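Local coordinates for protein dTDP-4-dehydrorhamnose reductase (Sulfolobus tokodaii, PDB 2GGS) that binds NADPH in a Rossmann-type domain and probably catalyses the NADPH-dependent reduction of dTDP-4-dehydrorhamnose to dTDP-rhamnose, at residues K79-N84 with I127-L132; D108-G113 with S133-E138. All coordinates share one frame; numbering follows the deposited sequence.

Interaction 1. Residues K79-N84 with I127-L132. With NDP (NADPH dihydro-nicotinamide-adenine-dinucleotide phosphate), chain C.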
ATOM      1  N   LYS A  79      -7.683 -16.868  -3.417  1.00 17.43           N
ATOM      2  CA  LYS A  79      -7.141 -16.320  -2.177  1.00 18.80           C
ATOM      3  C   LYS A  79      -7.017 -14.787  -2.265  1.00 16.97           C
ATOM      4  O   LYS A  79      -7.388 -14.092  -1.325  1.00 18.19           O
ATOM      5  CB  LYS A  79      -5.765 -16.909  -1.881  1.00 19.74           C
ATOM      6  CG  LYS A  79      -5.165 -16.419  -0.586  1.00 24.08           C
ATOM      7  CD  LYS A  79      -3.742 -16.932  -0.422  1.00 31.50           C
ATOM      8  CE  LYS A  79      -3.052 -16.324   0.804  1.00 33.55           C
ATOM      9  NZ  LYS A  79      -1.674 -16.922   0.974  1.00 36.85           N
ATOM     10  N   ALA A  80      -6.466 -14.303  -3.376  1.00 16.40           N
ATOM     11  CA  ALA A  80      -6.313 -12.814  -3.582  1.00 14.85           C
ATOM     12  C   ALA A  80      -7.658 -12.134  -3.513  1.00 14.87           C
ATOM     13  O   ALA A  80      -7.828 -11.123  -2.808  1.00 15.61           O
ATOM     14  CB  ALA A  80      -5.637 -12.535  -4.909  1.00 13.99           C
ATOM     15  N   TYR A  81      -8.652 -12.688  -4.206  1.00 14.57           N
ATOM     16  CA  TYR A  81     -10.001 -12.128  -4.133  1.00 14.88           C
ATOM     17  C   TYR A  81     -10.575 -12.000  -2.715  1.00 14.75           C
ATOM     18  O   TYR A  81     -11.151 -10.992  -2.330  1.00 15.11           O
ATOM     19  CB  TYR A  81     -10.967 -12.913  -5.064  1.00 15.43           C
ATOM     20  CG  TYR A  81     -12.343 -12.273  -5.102  1.00 17.46           C
ATOM     21  CD1 TYR A  81     -12.608 -11.205  -5.973  1.00 18.17           C
ATOM     22  CD2 TYR A  81     -13.378 -12.720  -4.264  1.00 20.37           C
ATOM     23  CE1 TYR A  81     -13.872 -10.604  -6.020  1.00 17.97           C
ATOM     24  CE2 TYR A  81     -14.644 -12.123  -4.309  1.00 18.65           C
ATOM     25  CZ  TYR A  81     -14.860 -11.060  -5.187  1.00 17.67           C
ATOM     26  OH  TYR A  81     -16.078 -10.479  -5.232  1.00 18.94           O
ATOM     27  N   LYS A  82     -10.452 -13.043  -1.919  1.00 14.73           N
ATOM     28  CA  LYS A  82     -11.056 -13.037  -0.629  1.00 15.04           C
ATOM     29  C   LYS A  82     -10.512 -11.980   0.291  1.00 14.73           C
ATOM     30  O   LYS A  82     -11.280 -11.405   1.056  1.00 15.42           O
ATOM     31  CB  LYS A  82     -10.832 -14.381   0.048  1.00 17.21           C
ATOM     32  CG  LYS A  82     -11.782 -15.420  -0.492  1.00 23.39           C
ATOM     33  CD  LYS A  82     -12.224 -16.343   0.644  1.00 32.95           C
ATOM     34  CE  LYS A  82     -11.402 -17.627   0.683  1.00 35.00           C
ATOM     35  NZ  LYS A  82     -11.906 -18.620  -0.329  1.00 39.05           N
ATOM     36  N   ILE A  83      -9.205 -11.748   0.234  1.00 13.82           N
ATOM     37  CA  ILE A  83      -8.602 -10.771   1.160  1.00 14.95           C
ATOM     38  C   ILE A  83      -8.581  -9.380   0.512  1.00 14.32           C
ATOM     39  O   ILE A  83      -8.891  -8.412   1.195  1.00 14.20           O
ATOM     40  CB  ILE A  83      -7.196 -11.199   1.683  1.00 13.71           C
ATOM     41  CG1 ILE A  83      -6.625 -10.236   2.747  1.00 14.63           C
ATOM     42  CG2 ILE A  83      -6.185 -11.378   0.520  1.00 14.07           C
ATOM     43  CD1 ILE A  83      -7.537  -9.883   3.904  1.00 15.65           C
ATOM     44  N   ASN A  84      -8.225  -9.314  -0.776  1.00 15.26           N
ATOM     45  CA  ASN A  84      -8.045  -7.995  -1.414  1.00 14.08           C
ATOM     46  C   ASN A  84      -9.342  -7.343  -1.812  1.00 14.94           C
ATOM     47  O   ASN A  84      -9.415  -6.094  -1.931  1.00 16.14           O
ATOM     48  CB  ASN A  84      -7.165  -8.138  -2.645  1.00 12.78           C
ATOM     49  CG  ASN A  84      -5.722  -8.369  -2.304  1.00 12.22           C
ATOM     50  OD1 ASN A  84      -5.294  -8.270  -1.144  1.00 15.49           O
ATOM     51  ND2 ASN A  84      -4.939  -8.631  -3.347  1.00 14.02           N
ATOM     52  N   ILE A 127      -3.789  -4.856 -15.343  1.00 18.12           N
ATOM     53  CA  ILE A 127      -3.247  -5.926 -16.187  1.00 19.16           C
ATOM     54  C   ILE A 127      -2.661  -7.118 -15.416  1.00 19.36           C
ATOM     55  O   ILE A 127      -2.025  -8.011 -15.999  1.00 21.06           O
ATOM     56  CB  ILE A 127      -2.258  -5.374 -17.248  1.00 19.46           C
ATOM     57  CG1 ILE A 127      -0.946  -4.900 -16.594  1.00 18.19           C
ATOM     58  CG2 ILE A 127      -2.951  -4.276 -18.057  1.00 21.02           C
ATOM     59  CD1 ILE A 127       0.182  -4.462 -17.628  1.00 21.18           C
ATOM     60  N   ASN A 128      -2.847  -7.138 -14.096  1.00 17.71           N
ATOM     61  CA  ASN A 128      -2.498  -8.307 -13.310  1.00 17.07           C
ATOM     62  C   ASN A 128      -3.572  -8.538 -12.259  1.00 15.57           C
ATOM     63  O   ASN A 128      -4.343  -7.599 -11.963  1.00 15.15           O
ATOM     64  CB  ASN A 128      -1.088  -8.188 -12.692  1.00 16.22           C
ATOM     65  CG  ASN A 128      -0.900  -6.913 -11.878  1.00 20.19           C
ATOM     66  OD1 ASN A 128      -1.635  -6.640 -10.928  1.00 18.38           O
ATOM     67  ND2 ASN A 128       0.102  -6.127 -12.254  1.00 20.81           N
ATOM     68  N   TYR A 129      -3.634  -9.757 -11.708  1.00 15.28           N
ATOM     69  CA  TYR A 129      -4.702 -10.081 -10.757  1.00 15.32           C
ATOM     70  C   TYR A 129      -4.555  -9.365  -9.392  1.00 15.22           C
ATOM     71  O   TYR A 129      -5.554  -9.103  -8.721  1.00 15.25           O
ATOM     72  CB  TYR A 129      -4.945 -11.602 -10.613  1.00 15.75           C
ATOM     73  CG  TYR A 129      -6.314 -11.775 -10.008  1.00 15.09           C
ATOM     74  CD1 TYR A 129      -7.457 -11.504 -10.772  1.00 14.13           C
ATOM     75  CD2 TYR A 129      -6.469 -12.075  -8.647  1.00 15.96           C
ATOM     76  CE1 TYR A 129      -8.746 -11.572 -10.198  1.00 13.37           C
ATOM     77  CE2 TYR A 129      -7.769 -12.130  -8.066  1.00 15.72           C
ATOM     78  CZ  TYR A 129      -8.882 -11.891  -8.864  1.00 16.38           C
ATOM     79  OH  TYR A 129     -10.152 -11.898  -8.303  1.00 16.26           O
ATOM     80  N   TYR A 130      -3.337  -9.046  -8.972  1.00 13.74           N
ATOM     81  CA  TYR A 130      -3.184  -8.242  -7.780  1.00 13.53           C
ATOM     82  C   TYR A 130      -3.963  -6.933  -7.995  1.00 14.31           C
ATOM     83  O   TYR A 130      -4.806  -6.555  -7.170  1.00 14.20           O
ATOM     84  CB  TYR A 130      -1.698  -7.943  -7.502  1.00 14.08           C
ATOM     85  CG  TYR A 130      -1.500  -6.867  -6.469  1.00 14.91           C
ATOM     86  CD1 TYR A 130      -1.822  -7.070  -5.132  1.00 14.00           C
ATOM     87  CD2 TYR A 130      -1.003  -5.609  -6.844  1.00 15.01           C
ATOM     88  CE1 TYR A 130      -1.628  -6.066  -4.177  1.00 15.28           C
ATOM     89  CE2 TYR A 130      -0.831  -4.576  -5.895  1.00 15.82           C
ATOM     90  CZ  TYR A 130      -1.141  -4.810  -4.575  1.00 17.39           C
ATOM     91  OH  TYR A 130      -0.946  -3.835  -3.625  1.00 18.21           O
ATOM     92  N   GLY A 131      -3.684  -6.268  -9.116  1.00 13.84           N
ATOM     93  CA  GLY A 131      -4.396  -5.024  -9.476  1.00 13.75           C
ATOM     94  C   GLY A 131      -5.919  -5.159  -9.566  1.00 14.06           C
ATOM     95  O   GLY A 131      -6.677  -4.324  -9.050  1.00 12.83           O
ATOM     96  N   LEU A 132      -6.380  -6.231 -10.202  1.00 14.13           N
ATOM     97  CA  LEU A 132      -7.827  -6.471 -10.336  1.00 13.95           C
ATOM     98  C   LEU A 132      -8.470  -6.754  -8.983  1.00 14.08           C
ATOM     99  O   LEU A 132      -9.507  -6.170  -8.657  1.00 13.14           O
ATOM    100  CB  LEU A 132      -8.103  -7.624 -11.326  1.00 14.83           C
ATOM    101  CG  LEU A 132      -9.628  -7.831 -11.510  1.00 15.29           C
ATOM    102  CD1 LEU A 132     -10.398  -6.543 -11.870  1.00 15.53           C
ATOM    103  CD2 LEU A 132      -9.886  -8.923 -12.556  1.00 17.86           C
TER
HETATM  104  PA  NDP C 900       2.467  -5.868   3.610  1.00 16.18           P
HETATM  105  O1A NDP C 900       2.617  -7.010   2.693  1.00 18.45           O
HETATM  106  O2A NDP C 900       3.720  -5.477   4.297  1.00 14.52           O
HETATM  107  O5B NDP C 900       1.365  -6.137   4.710  1.00 16.20           O
HETATM  108  C5B NDP C 900       0.207  -6.892   4.404  1.00 14.63           C
HETATM  109  C4B NDP C 900      -0.614  -6.895   5.668  1.00 16.80           C
HETATM  110  O4B NDP C 900      -1.863  -7.521   5.362  1.00 15.43           O
HETATM  111  C3B NDP C 900       0.054  -7.624   6.822  1.00 15.07           C
HETATM  112  O3B NDP C 900      -0.170  -6.894   7.998  1.00 17.01           O
HETATM  113  C2B NDP C 900      -0.738  -8.937   6.852  1.00 16.25           C
HETATM  114  O2B NDP C 900      -0.750  -9.418   8.162  1.00 15.10           O
HETATM  115  C1B NDP C 900      -2.108  -8.427   6.427  1.00 16.41           C
HETATM  116  N9A NDP C 900      -2.956  -9.522   5.945  1.00 15.99           N
HETATM  117  C8A NDP C 900      -2.808 -10.233   4.793  1.00 15.65           C
HETATM  118  N7A NDP C 900      -3.793 -11.174   4.742  1.00 16.59           N
HETATM  119  C5A NDP C 900      -4.539 -11.048   5.853  1.00 15.10           C
HETATM  120  C6A NDP C 900      -5.654 -11.748   6.330  1.00 17.77           C
HETATM  121  N6A NDP C 900      -6.111 -12.846   5.665  1.00 16.86           N
HETATM  122  N1A NDP C 900      -6.156 -11.362   7.543  1.00 15.73           N
HETATM  123  C2A NDP C 900      -5.636 -10.317   8.297  1.00 17.19           C
HETATM  124  N3A NDP C 900      -4.532  -9.647   7.828  1.00 14.13           N
HETATM  125  C4A NDP C 900      -4.007 -10.022   6.638  1.00 15.89           C
HETATM  126  O3  NDP C 900       1.798  -4.726   2.672  1.00 14.66           O
HETATM  127  PN  NDP C 900       2.124  -3.137   2.688  1.00 14.39           P
HETATM  128  O1N NDP C 900       2.205  -2.565   4.013  1.00 13.68           O
HETATM  129  O2N NDP C 900       3.251  -3.034   1.733  1.00 13.49           O
HETATM  130  O5D NDP C 900       0.831  -2.610   1.907  1.00 14.43           O
HETATM  131  C5D NDP C 900      -0.178  -1.879   2.598  1.00 14.92           C
HETATM  132  C4D NDP C 900      -1.347  -1.541   1.682  1.00 15.81           C
HETATM  133  O4D NDP C 900      -0.861  -0.756   0.618  1.00 16.04           O
HETATM  134  C3D NDP C 900      -2.030  -2.749   1.048  1.00 16.27           C
HETATM  135  O3D NDP C 900      -3.372  -2.363   0.925  1.00 16.77           O
HETATM  136  C2D NDP C 900      -1.395  -2.853  -0.317  1.00 15.08           C
HETATM  137  O2D NDP C 900      -2.257  -3.527  -1.217  1.00 16.63           O
HETATM  138  C1D NDP C 900      -1.227  -1.346  -0.631  1.00 16.94           C
HETATM  139  N1N NDP C 900      -0.174  -1.137  -1.632  1.00 21.41           N
HETATM  140  C2N NDP C 900       1.030  -1.756  -1.430  1.00 30.72           C
HETATM  141  C3N NDP C 900       2.137  -1.466  -2.215  1.00 33.95           C
HETATM  142  C7N NDP C 900       3.425  -2.174  -1.940  1.00 33.79           C
HETATM  143  O7N NDP C 900       4.474  -2.059  -2.873  1.00 38.93           O
HETATM  144  N7N NDP C 900       3.556  -2.907  -0.837  1.00 39.81           N
HETATM  145  C4N NDP C 900       2.041  -0.454  -3.342  1.00 33.29           C
HETATM  146  C5N NDP C 900       0.668   0.151  -3.513  1.00 25.34           C
HETATM  147  C6N NDP C 900      -0.365  -0.213  -2.640  1.00 27.87           C
HETATM  148  P2B NDP C 900       0.215 -10.678   8.646  1.00 16.67           P
HETATM  149  O1X NDP C 900       0.198 -10.522  10.113  1.00 15.90           O
HETATM  150  O2X NDP C 900       1.564 -10.522   8.030  1.00 16.79           O
HETATM  151  O3X NDP C 900      -0.396 -12.023   8.173  1.00 20.95           O
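The Tyr129 ring is met at its edge, in its own plane, by Ala80 CB and by the backbone N of Tyr81, so the rim of the ring and not a face lies against helix 77-97. Ala80 CB is 3.8 Å from Tyr129 CE2; a methyl is small enough to let an aromatic rim settle this close to the helix backbone. The Tyr129 hydroxyl carries on past it to the edge of the second tyrosine, with OH 3.5 Å from Tyr81 CD1 and near that ring's plane. Tyr129 CG lies anti to its own backbone N (chi1 -161°), which swings the ring across to Tyr81; the two side chains cross obliquely.

On the cofactor side, Asn84 ND2 comes within 3.9 Å of Tyr130 CD1, the amide and ring planes standing 80° apart. This is packing, since Asn84 spends its polar atoms elsewhere: ND2 bonds to Ser133 OG and OD1 receives Met67 N, which fixes the amide's rotation. Tyr130 reaches the ligand with its far end, its OH hydrogen-bonded to O2D of the nicotinamide ribose at 2.8 Å. Ile83 lends the adenine an apolar neighbour, CG1 being 3.6 Å from NDP N7A.

Asn128 N-caps helix 129-141: its OD1 accepts Gly131 N at 2.8 Å, almost straight along the carbonyl direction, while ND2 bonds to Lys243 O. The contact sets the first turn of helix 129-141 against the early part of helix 77-97, with helix 70-75 packed beside Ala80 and Tyr130 through Cys73.

Interaction 2. Residues D108-G113 with S133-E138. With NDP (NADPH dihydro-nicotinamide-adenine-dinucleotide phosphate), chain C.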
ATOM      1  N   ASP A 108      -1.505   1.684  -7.267  1.00 13.17           N
ATOM      2  CA  ASP A 108      -1.236   2.114  -8.622  1.00 14.28           C
ATOM      3  C   ASP A 108      -1.378   0.999  -9.667  1.00 14.37           C
ATOM      4  O   ASP A 108      -1.576   1.276 -10.845  1.00 15.89           O
ATOM      5  CB  ASP A 108       0.167   2.776  -8.682  1.00 13.71           C
ATOM      6  CG  ASP A 108       1.307   1.834  -8.322  1.00 16.37           C
ATOM      7  OD1 ASP A 108       1.122   0.890  -7.506  1.00 15.80           O
ATOM      8  OD2 ASP A 108       2.428   2.058  -8.841  1.00 17.83           O
ATOM      9  N   TYR A 109      -1.311  -0.284  -9.230  1.00 14.48           N
ATOM     10  CA  TYR A 109      -1.509  -1.408 -10.158  1.00 14.66           C
ATOM     11  C   TYR A 109      -2.977  -1.600 -10.586  1.00 14.91           C
ATOM     12  O   TYR A 109      -3.275  -2.489 -11.361  1.00 15.34           O
ATOM     13  CB  TYR A 109      -0.929  -2.734  -9.591  1.00 15.70           C
ATOM     14  CG  TYR A 109       0.577  -2.826  -9.664  1.00 17.50           C
ATOM     15  CD1 TYR A 109       1.374  -1.658  -9.851  1.00 16.35           C
ATOM     16  CD2 TYR A 109       1.227  -4.061  -9.581  1.00 18.57           C
ATOM     17  CE1 TYR A 109       2.770  -1.742  -9.929  1.00 18.64           C
ATOM     18  CE2 TYR A 109       2.639  -4.146  -9.646  1.00 19.52           C
ATOM     19  CZ  TYR A 109       3.391  -2.981  -9.820  1.00 18.99           C
ATOM     20  OH  TYR A 109       4.778  -3.024  -9.882  1.00 18.97           O
ATOM     21  N   VAL A 110      -3.899  -0.776 -10.087  1.00 14.55           N
ATOM     22  CA  VAL A 110      -5.227  -0.769 -10.732  1.00 15.79           C
ATOM     23  C   VAL A 110      -5.199  -0.155 -12.134  1.00 15.59           C
ATOM     24  O   VAL A 110      -6.172  -0.312 -12.855  1.00 15.53           O
ATOM     25  CB  VAL A 110      -6.353  -0.070  -9.911  1.00 15.27           C
ATOM     26  CG1 VAL A 110      -6.479  -0.665  -8.470  1.00 15.56           C
ATOM     27  CG2 VAL A 110      -6.173   1.469  -9.899  1.00 14.85           C
ATOM     28  N   PHE A 111      -4.118   0.552 -12.501  1.00 16.10           N
ATOM     29  CA  PHE A 111      -4.014   1.177 -13.857  1.00 16.90           C
ATOM     30  C   PHE A 111      -3.214   0.321 -14.836  1.00 17.62           C
ATOM     31  O   PHE A 111      -2.371  -0.482 -14.411  1.00 18.51           O
ATOM     32  CB  PHE A 111      -3.398   2.577 -13.736  1.00 16.54           C
ATOM     33  CG  PHE A 111      -4.218   3.515 -12.891  1.00 17.81           C
ATOM     34  CD1 PHE A 111      -5.409   4.054 -13.389  1.00 17.12           C
ATOM     35  CD2 PHE A 111      -3.809   3.852 -11.590  1.00 17.24           C
ATOM     36  CE1 PHE A 111      -6.200   4.908 -12.591  1.00 18.79           C
ATOM     37  CE2 PHE A 111      -4.556   4.738 -10.798  1.00 18.47           C
ATOM     38  CZ  PHE A 111      -5.763   5.259 -11.290  1.00 17.87           C
ATOM     39  N   ASP A 112      -3.463   0.513 -16.142  1.00 18.19           N
ATOM     40  CA  ASP A 112      -2.852  -0.389 -17.124  1.00 19.77           C
ATOM     41  C   ASP A 112      -1.399  -0.022 -17.427  1.00 20.78           C
ATOM     42  O   ASP A 112      -0.654  -0.825 -17.974  1.00 21.87           O
ATOM     43  CB  ASP A 112      -3.703  -0.579 -18.400  1.00 20.69           C
ATOM     44  CG  ASP A 112      -3.927   0.687 -19.172  1.00 22.37           C
ATOM     45  OD1 ASP A 112      -3.108   1.608 -19.058  1.00 21.87           O
ATOM     46  OD2 ASP A 112      -4.904   0.718 -19.975  1.00 24.68           O
ATOM     47  N   GLY A 113      -1.004   1.171 -17.004  1.00 21.38           N
ATOM     48  CA  GLY A 113       0.377   1.626 -17.139  1.00 22.73           C
ATOM     49  C   GLY A 113       0.807   2.136 -18.500  1.00 23.42           C
ATOM     50  O   GLY A 113       1.997   2.358 -18.719  1.00 23.42           O
ATOM     51  N   SER A 133      -7.892  -7.676  -8.204  1.00 13.00           N
ATOM     52  CA  SER A 133      -8.443  -7.927  -6.860  1.00 13.64           C
ATOM     53  C   SER A 133      -8.511  -6.640  -6.033  1.00 14.11           C
ATOM     54  O   SER A 133      -9.517  -6.386  -5.367  1.00 13.07           O
ATOM     55  CB  SER A 133      -7.697  -9.049  -6.101  1.00 14.34           C
ATOM     56  OG  SER A 133      -6.339  -8.723  -5.898  1.00 13.32           O
ATOM     57  N   LYS A 134      -7.452  -5.813  -6.096  1.00 12.97           N
ATOM     58  CA  LYS A 134      -7.463  -4.544  -5.414  1.00 12.63           C
ATOM     59  C   LYS A 134      -8.527  -3.610  -5.971  1.00 12.37           C
ATOM     60  O   LYS A 134      -9.247  -2.963  -5.193  1.00 12.12           O
ATOM     61  CB  LYS A 134      -6.062  -3.915  -5.428  1.00 12.11           C
ATOM     62  CG  LYS A 134      -5.043  -4.692  -4.526  1.00 10.25           C
ATOM     63  CD  LYS A 134      -5.264  -4.536  -3.021  1.00 10.57           C
ATOM     64  CE  LYS A 134      -5.115  -3.079  -2.521  1.00 13.27           C
ATOM     65  NZ  LYS A 134      -5.365  -2.944  -1.060  1.00 15.47           N
ATOM     66  N   LEU A 135      -8.678  -3.577  -7.277  1.00 13.28           N
ATOM     67  CA  LEU A 135      -9.718  -2.720  -7.887  1.00 13.86           C
ATOM     68  C   LEU A 135     -11.106  -3.154  -7.425  1.00 13.79           C
ATOM     69  O   LEU A 135     -11.926  -2.321  -7.133  1.00 13.75           O
ATOM     70  CB  LEU A 135      -9.661  -2.751  -9.402  1.00 14.79           C
ATOM     71  CG  LEU A 135     -10.803  -1.997 -10.087  1.00 13.73           C
ATOM     72  CD1 LEU A 135     -10.807  -0.524  -9.665  1.00 15.86           C
ATOM     73  CD2 LEU A 135     -10.623  -2.166 -11.602  1.00 13.93           C
ATOM     74  N   LEU A 136     -11.352  -4.457  -7.338  1.00 12.29           N
ATOM     75  CA  LEU A 136     -12.629  -4.940  -6.795  1.00 14.12           C
ATOM     76  C   LEU A 136     -12.823  -4.517  -5.337  1.00 13.17           C
ATOM     77  O   LEU A 136     -13.901  -4.040  -4.981  1.00 13.72           O
ATOM     78  CB  LEU A 136     -12.780  -6.458  -7.014  1.00 12.60           C
ATOM     79  CG  LEU A 136     -12.729  -6.850  -8.505  1.00 16.08           C
ATOM     80  CD1 LEU A 136     -12.838  -8.364  -8.658  1.00 19.52           C
ATOM     81  CD2 LEU A 136     -13.742  -6.132  -9.428  1.00 17.85           C
ATOM     82  N   GLY A 137     -11.783  -4.572  -4.513  1.00 13.89           N
ATOM     83  CA  GLY A 137     -11.849  -4.009  -3.174  1.00 14.18           C
ATOM     84  C   GLY A 137     -12.179  -2.517  -3.171  1.00 14.63           C
ATOM     85  O   GLY A 137     -12.985  -2.072  -2.365  1.00 14.52           O
ATOM     86  N   GLU A 138     -11.569  -1.756  -4.086  1.00 15.69           N
ATOM     87  CA  GLU A 138     -11.926  -0.330  -4.211  1.00 17.13           C
ATOM     88  C   GLU A 138     -13.405  -0.156  -4.453  1.00 16.23           C
ATOM     89  O   GLU A 138     -14.042   0.803  -3.970  1.00 17.20           O
ATOM     90  CB  GLU A 138     -11.250   0.343  -5.420  1.00 18.04           C
ATOM     91  CG  GLU A 138      -9.847   0.636  -5.283  1.00 19.67           C
ATOM     92  CD  GLU A 138      -9.407   1.694  -6.274  1.00 18.17           C
ATOM     93  OE1 GLU A 138      -8.203   1.978  -6.272  1.00 19.01           O
ATOM     94  OE2 GLU A 138     -10.267   2.206  -7.050  1.00 20.34           O
TER
HETATM   95  PA  NDP C 900       2.467  -5.868   3.610  1.00 16.18           P
HETATM   96  O1A NDP C 900       2.617  -7.010   2.693  1.00 18.45           O
HETATM   97  O2A NDP C 900       3.720  -5.477   4.297  1.00 14.52           O
HETATM   98  O5B NDP C 900       1.365  -6.137   4.710  1.00 16.20           O
HETATM   99  C5B NDP C 900       0.207  -6.892   4.404  1.00 14.63           C
HETATM  100  C4B NDP C 900      -0.614  -6.895   5.668  1.00 16.80           C
HETATM  101  O4B NDP C 900      -1.863  -7.521   5.362  1.00 15.43           O
HETATM  102  C3B NDP C 900       0.054  -7.624   6.822  1.00 15.07           C
HETATM  103  O3B NDP C 900      -0.170  -6.894   7.998  1.00 17.01           O
HETATM  104  C2B NDP C 900      -0.738  -8.937   6.852  1.00 16.25           C
HETATM  105  O2B NDP C 900      -0.750  -9.418   8.162  1.00 15.10           O
HETATM  106  C1B NDP C 900      -2.108  -8.427   6.427  1.00 16.41           C
HETATM  107  N9A NDP C 900      -2.956  -9.522   5.945  1.00 15.99           N
HETATM  108  C8A NDP C 900      -2.808 -10.233   4.793  1.00 15.65           C
HETATM  109  N7A NDP C 900      -3.793 -11.174   4.742  1.00 16.59           N
HETATM  110  C5A NDP C 900      -4.539 -11.048   5.853  1.00 15.10           C
HETATM  111  C6A NDP C 900      -5.654 -11.748   6.330  1.00 17.77           C
HETATM  112  N6A NDP C 900      -6.111 -12.846   5.665  1.00 16.86           N
HETATM  113  N1A NDP C 900      -6.156 -11.362   7.543  1.00 15.73           N
HETATM  114  C2A NDP C 900      -5.636 -10.317   8.297  1.00 17.19           C
HETATM  115  N3A NDP C 900      -4.532  -9.647   7.828  1.00 14.13           N
HETATM  116  C4A NDP C 900      -4.007 -10.022   6.638  1.00 15.89           C
HETATM  117  O3  NDP C 900       1.798  -4.726   2.672  1.00 14.66           O
HETATM  118  PN  NDP C 900       2.124  -3.137   2.688  1.00 14.39           P
HETATM  119  O1N NDP C 900       2.205  -2.565   4.013  1.00 13.68           O
HETATM  120  O2N NDP C 900       3.251  -3.034   1.733  1.00 13.49           O
HETATM  121  O5D NDP C 900       0.831  -2.610   1.907  1.00 14.43           O
HETATM  122  C5D NDP C 900      -0.178  -1.879   2.598  1.00 14.92           C
HETATM  123  C4D NDP C 900      -1.347  -1.541   1.682  1.00 15.81           C
HETATM  124  O4D NDP C 900      -0.861  -0.756   0.618  1.00 16.04           O
HETATM  125  C3D NDP C 900      -2.030  -2.749   1.048  1.00 16.27           C
HETATM  126  O3D NDP C 900      -3.372  -2.363   0.925  1.00 16.77           O
HETATM  127  C2D NDP C 900      -1.395  -2.853  -0.317  1.00 15.08           C
HETATM  128  O2D NDP C 900      -2.257  -3.527  -1.217  1.00 16.63           O
HETATM  129  C1D NDP C 900      -1.227  -1.346  -0.631  1.00 16.94           C
HETATM  130  N1N NDP C 900      -0.174  -1.137  -1.632  1.00 21.41           N
HETATM  131  C2N NDP C 900       1.030  -1.756  -1.430  1.00 30.72           C
HETATM  132  C3N NDP C 900       2.137  -1.466  -2.215  1.00 33.95           C
HETATM  133  C7N NDP C 900       3.425  -2.174  -1.940  1.00 33.79           C
HETATM  134  O7N NDP C 900       4.474  -2.059  -2.873  1.00 38.93           O
HETATM  135  N7N NDP C 900       3.556  -2.907  -0.837  1.00 39.81           N
HETATM  136  C4N NDP C 900       2.041  -0.454  -3.342  1.00 33.29           C
HETATM  137  C5N NDP C 900       0.668   0.151  -3.513  1.00 25.34           C
HETATM  138  C6N NDP C 900      -0.365  -0.213  -2.640  1.00 27.87           C
HETATM  139  P2B NDP C 900       0.215 -10.678   8.646  1.00 16.67           P
HETATM  140  O1X NDP C 900       0.198 -10.522  10.113  1.00 15.90           O
HETATM  141  O2X NDP C 900       1.564 -10.522   8.030  1.00 16.79           O
HETATM  142  O3X NDP C 900      -0.396 -12.023   8.173  1.00 20.95           O
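Lys134 is the lysine of what reads as the YxxxK motif of the extended short-chain dehydrogenase/reductases, with Tyr130 one turn earlier, a pair that is probably catalytic, as in relatives. Beside it the loop after strand 101-107 meets helix 129-141, and Val110 does the touching. Val110 CG1 lies 3.9 Å from Leu135 CB and 3.8 Å from Leu135 N, a compact, beta-branched side chain that can lie close against the helix backbone. It also meets the carboxylate of Glu138, CG1 to OE1 3.8 Å, the two side chains arriving from opposite directions. That buried oxygen is satisfied by a salt bridge to Arg150 NE and a hydrogen bond to Ser106 OG.

Lys134 barely brushes Val110. Bends at chi2 (-72°) and chi3 (-62°) curl the chain so that NZ donates to NDP O3D at 2.9 Å and, weakly, to NDP O2D at 3.2 Å; NZ also bonds to Ile105 O. A methionine in its place would probably leave both ribose hydroxyls and the Ile105 carbonyl without this shared donor.

Around the contact, strand 147-151 supplies Arg150 against Val110 and Phe111, strand 101-107 packs His104 and Thr107 against Lys134, and helix 77-97 touches the helix through Asn84.

Both contacts use helix 129-141: interaction 1 takes its capped start and first turn, interaction 2 the turns that follow. Their centres lie 8 Å apart, and along the chain their segments alternate, 79-84, 108-113, 127-132, 133-138. The helix is therefore packed against helix 77-97 by the first and against the loop leaving strand 101-107 by the second, beside the seven-stranded parallel sheet. They touch directly, with Tyr81 CE1 3.6 Å from Leu136 CD1 and Gly131 O 3.7 Å from Val110 CG1. Tyr130 and Lys134, one turn apart, converge on the same nicotinamide ribose, so the packing of this helix probably fixes where both meet the cofactor.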